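Local coordinates for IroE protein (Escherichia coli, PDB 2GZS) that hydrolyses the siderophore enterobactin and its glucosylated forms, preferring the iron-free molecules and usually cutting the trilactone once to give linear trimers, at residues A[101-106]-A[175-180]; A[91-96]-A[118-123]; A[154-159]-A[180-185]. One frame throughout, in Å; residues are numbered along the deposited sequence.

Interaction 1: residues A[101-106]-A[175-180]. With DFP (diisopropyl phosphonate), chain B.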
loop_
_atom_site.group_PDB
_atom_site.type_symbol
_atom_site.label_atom_id
_atom_site.label_comp_id
_atom_site.label_asym_id
_atom_site.label_seq_id
_atom_site.Cartn_x
_atom_site.Cartn_y
_atom_site.Cartn_z
ATOM N N ARG A 101 3.420 22.110 -2.812
ATOM C CA ARG A 101 2.863 23.465 -2.659
ATOM C C ARG A 101 3.736 24.344 -1.772
ATOM O O ARG A 101 4.115 23.880 -0.683
ATOM C CB ARG A 101 1.443 23.334 -2.106
ATOM C CG ARG A 101 0.628 22.383 -2.995
ATOM C CD ARG A 101 -0.500 23.098 -3.715
ATOM N NE ARG A 101 -0.406 23.003 -5.164
ATOM C CZ ARG A 101 0.635 23.249 -5.948
ATOM N NH1 ARG A 101 1.801 23.632 -5.458
ATOM N NH2 ARG A 101 0.518 23.110 -7.270
ATOM N N LYS A 102 4.049 25.562 -2.235
ATOM C CA LYS A 102 4.774 26.534 -1.408
ATOM C C LYS A 102 6.095 26.003 -0.844
ATOM O O LYS A 102 6.337 26.117 0.358
ATOM C CB LYS A 102 3.878 26.980 -0.249
ATOM C CG LYS A 102 2.441 27.237 -0.698
ATOM C CD LYS A 102 2.002 28.652 -0.349
ATOM C CE LYS A 102 1.006 29.189 -1.375
ATOM N NZ LYS A 102 0.359 30.450 -0.919
ATOM N N THR A 103 6.910 25.428 -1.707
ATOM C CA THR A 103 8.208 24.903 -1.285
ATOM C C THR A 103 9.182 24.828 -2.425
ATOM O O THR A 103 8.838 24.740 -3.606
ATOM C CB THR A 103 8.037 23.473 -0.741
ATOM O OG1 THR A 103 9.268 23.016 -0.182
ATOM C CG2 THR A 103 7.727 22.517 -1.904
ATOM N N ASP A 104 10.486 24.798 -2.099
ATOM C CA ASP A 104 11.363 24.452 -3.227
ATOM C C ASP A 104 12.105 23.148 -2.939
ATOM O O ASP A 104 13.182 22.965 -3.510
ATOM C CB ASP A 104 12.341 25.591 -3.484
ATOM C CG ASP A 104 11.636 26.685 -4.297
ATOM O OD1 ASP A 104 10.855 26.331 -5.211
ATOM O OD2 ASP A 104 11.887 27.876 -3.997
ATOM N N LEU A 105 11.476 22.326 -2.114
ATOM C CA LEU A 105 12.100 21.022 -1.828
ATOM C C LEU A 105 12.169 20.196 -3.115
ATOM O O LEU A 105 13.116 19.455 -3.348
ATOM C CB LEU A 105 11.302 20.206 -0.813
ATOM C CG LEU A 105 11.636 18.718 -0.711
ATOM C CD1 LEU A 105 13.051 18.484 -0.178
ATOM C CD2 LEU A 105 10.567 18.082 0.183
ATOM N N HIS A 106 11.145 20.395 -3.919
ATOM C CA HIS A 106 11.097 19.670 -5.201
ATOM C C HIS A 106 11.366 20.679 -6.327
ATOM O O HIS A 106 10.982 20.449 -7.479
ATOM C CB HIS A 106 9.782 18.907 -5.396
ATOM C CG HIS A 106 9.325 18.088 -4.237
ATOM N ND1 HIS A 106 9.879 16.864 -3.959
ATOM C CD2 HIS A 106 8.376 18.272 -3.280
ATOM C CE1 HIS A 106 9.309 16.342 -2.879
ATOM N NE2 HIS A 106 8.382 17.183 -2.438
ATOM N N LEU A 175 3.877 12.124 7.877
ATOM C CA LEU A 175 5.248 12.538 7.582
ATOM C C LEU A 175 5.334 13.466 6.346
ATOM O O LEU A 175 6.408 14.073 6.133
ATOM C CB LEU A 175 6.148 11.307 7.375
ATOM C CG LEU A 175 6.169 10.359 8.580
ATOM C CD1 LEU A 175 7.045 9.156 8.250
ATOM C CD2 LEU A 175 6.674 11.150 9.803
ATOM N N GLY A 176 4.261 13.483 5.556
ATOM C CA GLY A 176 4.278 14.228 4.249
ATOM C C GLY A 176 3.841 15.675 4.379
ATOM O O GLY A 176 3.042 16.098 5.199
ATOM N N ARG A 177 4.503 16.525 3.525
ATOM C CA ARG A 177 4.090 17.939 3.576
ATOM C C ARG A 177 2.624 18.162 3.212
ATOM O O ARG A 177 1.942 19.062 3.709
ATOM C CB ARG A 177 4.915 18.700 2.538
ATOM C CG ARG A 177 6.405 18.755 2.776
ATOM C CD ARG A 177 6.965 19.694 1.671
ATOM N NE ARG A 177 6.553 21.068 1.996
ATOM C CZ ARG A 177 5.650 21.829 1.394
ATOM N NH1 ARG A 177 4.904 21.473 0.343
ATOM N NH2 ARG A 177 5.482 23.050 1.908
ATOM N N GLY A 178 2.114 17.337 2.306
ATOM C CA GLY A 178 0.722 17.641 1.911
ATOM C C GLY A 178 -0.283 16.724 2.586
ATOM O O GLY A 178 -1.388 16.434 2.099
ATOM N N TYR A 179 0.087 16.205 3.773
ATOM C CA TYR A 179 -0.828 15.384 4.572
ATOM C C TYR A 179 -2.143 16.079 4.836
ATOM O O TYR A 179 -3.220 15.556 4.624
ATOM C CB TYR A 179 -0.158 15.049 5.915
ATOM C CG TYR A 179 -0.910 14.500 7.083
ATOM C CD1 TYR A 179 -1.522 13.257 6.912
ATOM C CD2 TYR A 179 -1.032 15.122 8.330
ATOM C CE1 TYR A 179 -2.237 12.678 7.942
ATOM C CE2 TYR A 179 -1.740 14.543 9.377
ATOM C CZ TYR A 179 -2.343 13.309 9.165
ATOM O OH TYR A 179 -3.059 12.648 10.144
ATOM N N ASP A 180 -2.107 17.309 5.371
ATOM C CA ASP A 180 -3.338 17.996 5.708
ATOM C C ASP A 180 -4.144 18.290 4.451
ATOM O O ASP A 180 -5.384 18.228 4.596
ATOM C CB ASP A 180 -3.083 19.318 6.465
ATOM C CG ASP A 180 -2.504 19.068 7.870
ATOM O OD1 ASP A 180 -3.325 18.823 8.774
ATOM O OD2 ASP A 180 -1.278 19.139 8.066
HETATM C C1 DFP B . 10.227 8.653 6.050
HETATM C C2 DFP B . 11.519 9.472 5.993
HETATM C C3 DFP B . 10.424 7.296 6.709
HETATM C "C1'" DFP B . 8.507 11.704 3.192
HETATM C "C2'" DFP B . 7.130 12.063 3.667
HETATM C "C3'" DFP B . 9.436 12.936 3.462
HETATM P P DFP B . 8.745 9.136 3.849
HETATM O O1P DFP B . 9.882 8.422 4.648
HETATM O O2P DFP B . 9.030 10.681 4.005
HETATM O O3P DFP B . 8.675 8.698 2.395
#

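Interaction 2: residues A[91-96]-A[118-123]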
loop_
_atom_site.group_PDB
_atom_site.type_symbol
_atom_site.label_atom_id
_atom_site.label_comp_id
_atom_site.label_asym_id
_atom_site.label_seq_id
_atom_site.Cartn_x
_atom_site.Cartn_y
_atom_site.Cartn_z
ATOM N N ALA A 91 9.659 9.310 -4.802
ATOM C CA ALA A 91 9.189 10.677 -4.522
ATOM C C ALA A 91 8.315 11.222 -5.675
ATOM O O ALA A 91 7.450 11.979 -5.327
ATOM C CB ALA A 91 10.374 11.626 -4.384
ATOM N N TYR A 92 8.614 10.752 -6.870
ATOM C CA TYR A 92 7.766 11.144 -8.018
ATOM C C TYR A 92 6.471 10.334 -8.056
ATOM O O TYR A 92 5.368 10.844 -8.100
ATOM C CB TYR A 92 8.543 10.972 -9.317
ATOM C CG TYR A 92 7.715 11.584 -10.460
ATOM C CD1 TYR A 92 7.443 12.943 -10.562
ATOM C CD2 TYR A 92 7.191 10.773 -11.438
ATOM C CE1 TYR A 92 6.666 13.453 -11.634
ATOM C CE2 TYR A 92 6.421 11.213 -12.495
ATOM C CZ TYR A 92 6.175 12.568 -12.562
ATOM O OH TYR A 92 5.411 13.033 -13.625
ATOM N N ASP A 93 6.689 8.976 -8.056
ATOM C CA ASP A 93 5.500 8.136 -8.293
ATOM C C ASP A 93 4.441 8.175 -7.255
ATOM O O ASP A 93 3.252 7.937 -7.513
ATOM C CB ASP A 93 5.967 6.674 -8.403
ATOM C CG ASP A 93 6.679 6.294 -9.672
ATOM O OD1 ASP A 93 6.461 7.000 -10.694
ATOM O OD2 ASP A 93 7.445 5.318 -9.688
ATOM N N TYR A 94 4.848 8.455 -5.958
ATOM C CA TYR A 94 3.896 8.299 -4.863
ATOM C C TYR A 94 3.198 9.567 -4.451
ATOM O O TYR A 94 2.254 9.551 -3.624
ATOM C CB TYR A 94 4.588 7.697 -3.621
ATOM C CG TYR A 94 5.181 6.305 -3.825
ATOM C CD1 TYR A 94 5.027 5.552 -4.978
ATOM C CD2 TYR A 94 5.921 5.767 -2.769
ATOM C CE1 TYR A 94 5.603 4.271 -5.103
ATOM C CE2 TYR A 94 6.501 4.507 -2.875
ATOM C CZ TYR A 94 6.332 3.780 -4.044
ATOM O OH TYR A 94 6.915 2.523 -4.154
ATOM N N THR A 95 3.648 10.687 -5.048
ATOM C CA THR A 95 3.124 11.940 -4.534
ATOM C C THR A 95 2.119 12.635 -5.454
ATOM O O THR A 95 2.287 12.649 -6.676
ATOM C CB THR A 95 4.272 12.962 -4.294
ATOM O OG1 THR A 95 5.032 13.067 -5.515
ATOM C CG2 THR A 95 5.152 12.564 -3.120
ATOM N N PRO A 96 1.078 13.252 -4.901
ATOM C CA PRO A 96 0.102 14.037 -5.682
ATOM C C PRO A 96 0.673 15.454 -5.841
ATOM O O PRO A 96 1.671 15.821 -5.163
ATOM C CB PRO A 96 -1.137 14.078 -4.765
ATOM C CG PRO A 96 -0.513 14.140 -3.412
ATOM C CD PRO A 96 0.730 13.254 -3.450
ATOM N N ASN A 118 -0.825 10.117 -10.281
ATOM C CA ASN A 118 -1.883 9.607 -11.181
ATOM C C ASN A 118 -1.280 8.755 -12.253
ATOM O O ASN A 118 -1.917 7.731 -12.629
ATOM C CB ASN A 118 -2.625 10.797 -11.751
ATOM C CG ASN A 118 -3.491 11.530 -10.772
ATOM O OD1 ASN A 118 -3.837 11.064 -9.691
ATOM N ND2 ASN A 118 -3.941 12.726 -11.171
ATOM N N ASN A 119 -0.100 9.079 -12.759
ATOM C CA ASN A 119 0.472 8.206 -13.810
ATOM C C ASN A 119 0.916 6.882 -13.219
ATOM O O ASN A 119 0.801 5.869 -13.918
ATOM C CB ASN A 119 1.690 8.861 -14.468
ATOM C CG ASN A 119 1.465 10.250 -15.049
ATOM O OD1 ASN A 119 2.148 11.179 -14.636
ATOM N ND2 ASN A 119 0.559 10.370 -15.980
ATOM N N PHE A 120 1.390 6.898 -11.958
ATOM C CA PHE A 120 1.802 5.619 -11.339
ATOM C C PHE A 120 0.533 4.801 -11.075
ATOM O O PHE A 120 0.591 3.566 -11.297
ATOM C CB PHE A 120 2.574 5.924 -10.061
ATOM C CG PHE A 120 2.957 4.631 -9.309
ATOM C CD1 PHE A 120 3.750 3.664 -9.910
ATOM C CD2 PHE A 120 2.472 4.452 -8.010
ATOM C CE1 PHE A 120 4.091 2.497 -9.201
ATOM C CE2 PHE A 120 2.788 3.261 -7.349
ATOM C CZ PHE A 120 3.567 2.274 -7.936
ATOM N N ARG A 121 -0.554 5.388 -10.644
ATOM C CA ARG A 121 -1.796 4.631 -10.430
ATOM C C ARG A 121 -2.252 4.049 -11.767
ATOM O O ARG A 121 -2.739 2.915 -11.748
ATOM C CB ARG A 121 -2.861 5.490 -9.776
ATOM C CG ARG A 121 -4.093 4.617 -9.400
ATOM C CD ARG A 121 -4.932 5.275 -8.277
ATOM N NE ARG A 121 -4.951 6.685 -8.485
ATOM C CZ ARG A 121 -4.343 7.685 -7.825
ATOM N NH1 ARG A 121 -4.580 8.887 -8.353
ATOM N NH2 ARG A 121 -3.567 7.577 -6.761
ATOM N N GLN A 122 -2.154 4.767 -12.891
ATOM C CA GLN A 122 -2.585 4.157 -14.168
ATOM C C GLN A 122 -1.700 2.992 -14.464
ATOM O O GLN A 122 -2.172 1.931 -14.922
ATOM C CB GLN A 122 -2.434 5.262 -15.248
ATOM C CG GLN A 122 -2.518 4.707 -16.671
ATOM C CD GLN A 122 -3.691 5.279 -17.449
ATOM O OE1 GLN A 122 -4.130 4.663 -18.432
ATOM N NE2 GLN A 122 -4.111 6.446 -16.945
ATOM N N LEU A 123 -0.405 3.055 -14.270
ATOM C CA LEU A 123 0.503 1.946 -14.492
ATOM C C LEU A 123 0.055 0.768 -13.613
ATOM O O LEU A 123 -0.052 -0.411 -14.026
ATOM C CB LEU A 123 1.945 2.320 -14.131
ATOM C CG LEU A 123 2.891 1.147 -13.944
ATOM C CD1 LEU A 123 3.168 0.498 -15.297
ATOM C CD2 LEU A 123 4.224 1.580 -13.334
HETATM O O HOH W 1 4.647 11.237 -15.763
#

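Interaction 3: residues A[154-159]-A[180-185]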
loop_
_atom_site.group_PDB
_atom_site.type_symbol
_atom_site.label_atom_id
_atom_site.label_comp_id
_atom_site.label_asym_id
_atom_site.label_seq_id
_atom_site.Cartn_x
_atom_site.Cartn_y
_atom_site.Cartn_z
ATOM N N PHE A 154 0.308 8.187 -1.202
ATOM C CA PHE A 154 -0.206 7.553 -2.421
ATOM C C PHE A 154 -1.481 6.779 -2.105
ATOM O O PHE A 154 -2.436 6.788 -2.889
ATOM C CB PHE A 154 0.830 6.578 -3.019
ATOM C CG PHE A 154 0.284 5.955 -4.294
ATOM C CD1 PHE A 154 0.240 6.672 -5.486
ATOM C CD2 PHE A 154 -0.204 4.646 -4.269
ATOM C CE1 PHE A 154 -0.329 6.092 -6.622
ATOM C CE2 PHE A 154 -0.782 4.045 -5.398
ATOM C CZ PHE A 154 -0.801 4.784 -6.564
ATOM N N VAL A 155 -1.504 6.087 -0.932
ATOM C CA VAL A 155 -2.736 5.332 -0.616
ATOM C C VAL A 155 -3.935 6.214 -0.420
ATOM O O VAL A 155 -5.041 5.956 -0.867
ATOM C CB VAL A 155 -2.490 4.478 0.637
ATOM C CG1 VAL A 155 -3.748 3.776 1.151
ATOM C CG2 VAL A 155 -1.441 3.413 0.334
ATOM N N LEU A 156 -3.754 7.370 0.271
ATOM C CA LEU A 156 -4.872 8.342 0.432
ATOM C C LEU A 156 -5.334 8.878 -0.927
ATOM O O LEU A 156 -6.548 8.947 -1.191
ATOM C CB LEU A 156 -4.464 9.516 1.322
ATOM C CG LEU A 156 -4.200 9.184 2.790
ATOM C CD1 LEU A 156 -3.715 10.430 3.557
ATOM C CD2 LEU A 156 -5.427 8.574 3.458
ATOM N N ASP A 157 -4.395 9.233 -1.769
ATOM C CA ASP A 157 -4.655 9.729 -3.118
ATOM C C ASP A 157 -5.487 8.697 -3.897
ATOM O O ASP A 157 -6.430 9.044 -4.644
ATOM C CB ASP A 157 -3.351 10.116 -3.803
ATOM C CG ASP A 157 -3.533 10.785 -5.158
ATOM O OD1 ASP A 157 -4.202 11.867 -5.162
ATOM O OD2 ASP A 157 -3.068 10.333 -6.225
ATOM N N SER A 158 -5.140 7.426 -3.689
ATOM C CA SER A 158 -5.819 6.346 -4.419
ATOM C C SER A 158 -7.177 6.082 -3.784
ATOM O O SER A 158 -8.157 5.816 -4.521
ATOM C CB SER A 158 -4.955 5.068 -4.277
ATOM O OG SER A 158 -3.724 5.252 -4.938
ATOM N N TRP A 159 -7.314 6.152 -2.459
ATOM C CA TRP A 159 -8.647 6.003 -1.847
ATOM C C TRP A 159 -9.599 7.050 -2.413
ATOM O O TRP A 159 -10.792 6.862 -2.657
ATOM C CB TRP A 159 -8.507 6.203 -0.305
ATOM C CG TRP A 159 -9.827 6.025 0.411
ATOM C CD1 TRP A 159 -10.402 4.841 0.845
ATOM C CD2 TRP A 159 -10.751 7.043 0.790
ATOM N NE1 TRP A 159 -11.603 5.102 1.447
ATOM C CE2 TRP A 159 -11.850 6.473 1.431
ATOM C CE3 TRP A 159 -10.725 8.431 0.624
ATOM C CZ2 TRP A 159 -12.934 7.199 1.926
ATOM C CZ3 TRP A 159 -11.793 9.172 1.111
ATOM C CH2 TRP A 159 -12.864 8.579 1.746
ATOM N N ASP A 180 -2.107 17.309 5.371
ATOM C CA ASP A 180 -3.338 17.996 5.708
ATOM C C ASP A 180 -4.144 18.290 4.451
ATOM O O ASP A 180 -5.384 18.228 4.596
ATOM C CB ASP A 180 -3.083 19.318 6.465
ATOM C CG ASP A 180 -2.504 19.068 7.870
ATOM O OD1 ASP A 180 -3.325 18.823 8.774
ATOM O OD2 ASP A 180 -1.278 19.139 8.066
ATOM N N ALA A 181 -3.440 18.614 3.362
ATOM C CA ALA A 181 -4.249 18.887 2.136
ATOM C C ALA A 181 -5.007 17.650 1.670
ATOM O O ALA A 181 -6.162 17.652 1.208
ATOM C CB ALA A 181 -3.383 19.346 0.979
ATOM N N LEU A 182 -4.334 16.494 1.787
ATOM C CA LEU A 182 -4.989 15.214 1.472
ATOM C C LEU A 182 -6.066 14.873 2.460
ATOM O O LEU A 182 -7.155 14.403 2.035
ATOM C CB LEU A 182 -3.944 14.072 1.519
ATOM C CG LEU A 182 -3.666 13.120 0.393
ATOM C CD1 LEU A 182 -4.227 13.551 -0.944
ATOM C CD2 LEU A 182 -2.143 12.889 0.290
ATOM N N LEU A 183 -5.839 15.054 3.762
ATOM C CA LEU A 183 -6.970 14.819 4.676
ATOM C C LEU A 183 -8.210 15.676 4.422
ATOM O O LEU A 183 -9.349 15.269 4.611
ATOM C CB LEU A 183 -6.579 15.100 6.144
ATOM C CG LEU A 183 -5.886 13.925 6.832
ATOM C CD1 LEU A 183 -5.617 14.249 8.297
ATOM C CD2 LEU A 183 -6.698 12.647 6.665
ATOM N N SER A 184 -7.963 16.913 4.038
ATOM C CA SER A 184 -8.991 17.879 3.663
ATOM C C SER A 184 -9.799 17.333 2.488
ATOM O O SER A 184 -11.037 17.401 2.457
ATOM C CB SER A 184 -8.325 19.208 3.299
ATOM O OG SER A 184 -9.372 20.174 3.153
ATOM N N ARG A 185 -9.100 16.719 1.518
ATOM C CA ARG A 185 -9.899 16.104 0.432
ATOM C C ARG A 185 -10.626 14.851 0.893
ATOM O O ARG A 185 -11.781 14.586 0.483
ATOM C CB ARG A 185 -8.987 15.730 -0.723
ATOM C CG ARG A 185 -8.269 16.876 -1.422
ATOM C CD ARG A 185 -7.092 16.455 -2.304
ATOM N NE ARG A 185 -7.382 15.523 -3.368
ATOM C CZ ARG A 185 -6.741 14.608 -4.064
ATOM N NH1 ARG A 185 -5.452 14.303 -3.899
ATOM N NH2 ARG A 185 -7.406 13.918 -5.011
#

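Interaction 1: residues A[101-106]-A[175-180]
A single backbone carbonyl, O of R101, takes both terminal nitrogens of R177 in a fork. This surface contact joins two loops of the alpha/beta-hydrolase fold: 101-106 follows helix 87-93 and precedes helix 117-132. The other segment, 175-180, leads into helix 179-187. The fork is uneven. R177 NH1 stands 2.7 Å from R101 O with an N-H...O angle of 141°, while the bond from R177 NH2 to the same oxygen, at 3.0 Å, is weak. R101 O sits at the guanidinium edge, about 20° out of its plane. K102 O comes near R177 NH2 obliquely, without bonding.

T103 covers the guanidinium from one face, its CB over the centre and 3.6 Å from R177 CZ. Its OG1 is anti to the backbone N, which puts CG2 between the backbone N and the carbonyl carbon, with R177 NH1 its nearest partner across the contact. With a glycine at T103, the guanidinium would probably lose the cover over this face and be freer to rock about its bonds to R101 O. The arginine reaches its site by a bend at chi3 (72°), and its aliphatic part passes L105, whose CD2 is 4.2 Å from R177 CD.

The backbone of the turn is held too: E99 accepts from R177 N through OE2 and from G178 N through OE1. G178 is the N-cap residue of helix 179-187, and G176 to Y179 form a type I turn. Just before it, L175 and G176 belong to the pocket holding diisopropyl phosphonate, with L175 O 3.3 Å from the ligand's C2'. The threonine also closes an ST turn in its own loop: L105 N donates to T103 OG1 at 3.0 Å.

Interaction 2: residues A[91-96]-A[118-123]
F120 of helix 117-132 meets D93 and Y94 with different parts of its ring. D93 crosses the phenylalanine at about a right angle, yet its carboxylate plane is only 12° from that of the ring. The aspartate CB lies over the ring in an off-centre CH-pi contact, 4.2 Å from the F120 centroid, and D93 CG is 3.9 Å from F120 CD1. The backbone O of D93 also comes within 3.3 Å of F120 CB. The F120 ring gets there because CG is anti to the backbone N (chi1 176°).

Y94 meets the far end of the ring. The two aromatic planes are inclined at 45°, an oblique pair with centroids 5.5 Å apart, and the touching atoms are Y94 CE1 and F120 CE2, at 3.7 Å. F154 adds an edge-to-face partner to F120 from helix 150-161.

The polar ends look to other partners. D93 OD2 takes hydrogen bonds from the hydroxyls of Y79 and Y27 and OD1 pairs with R25, so the buried carboxylate is satisfied even though it lies against a phenyl ring. The hydroxyl of Y94 binds the backbone N of D50. Y92 OH and N119 OD1 are bridged by one water, which sits in the plane of the tyrosine ring and donates to N119 OD1 at 2.7 Å.

Y94 also touches residues of what is probably the nucleophile elbow, a GxSxG pattern, and its side chain lies about 8 Å from that of the active-site serine S149. Aromatic packing against a helix flanking the central sheet, this close to the serine, suits an alpha/beta-hydrolase.

Interaction 3: residues A[154-159]-A[180-185]
Apolar packing comes first, with L156 and L182, whose CA atoms are the nearest pair between 154-159 and 180-185. The leucines cross obliquely. L156 CB rests 3.8 Å from L182 CG, and L156 CD1 also reaches the branch point and CB of the other leucine. L182 has a chi1 that is not staggered, and its side chain also packs on L153 and L160 of helix 150-161. L156, in turn, touches S170 of strand 167-171 and P173.

A charged pair is the other kind of contact. R185 NH1 donates to D157 OD1 at 3.0 Å in a salt bridge, with an N-H...O angle of 165°. The carboxylate oxygen lies in the guanidinium plane at its edge and is met nearly along its C-O axis, although the two flat groups are turned 62° against each other. R185 gets there by a bend of its chain at chi3. The other oxygen, D157 OD2, is bound by S117 OG and R121 NH2, so this buried aspartate is gripped by two arginines and a serine, which would probably favour its negative charge.

The axes of 154-159 and 180-185 come within 10.1 Å, at 22° and so roughly parallel. With strand 167-171 between them along the chain, this is the packing of neighbouring helices in an alpha/beta-hydrolase, the first of them following the nucleophile S149.

Along the chain interaction 2 closes before interaction 3 opens, while interaction 1 alternates with each of them. Interactions 1 and 3 share D180 and helix 179-187: the loop contact lies at the helix's start, the helix packing further on, with centres 13 Å apart. Interactions 2 and 3, also 13 Å apart, touch through R121, by its salt bridge to D157 and a probable hydrogen bond to S158, and through F120 against F154. Interactions 1 and 2 lie 16 Å apart without touching. Helices 117-132, 150-161 and 179-187 are thus joined in sequence beside the central sheet, while loop 101-106 reaches 175-180, next to the ligand pocket and S149.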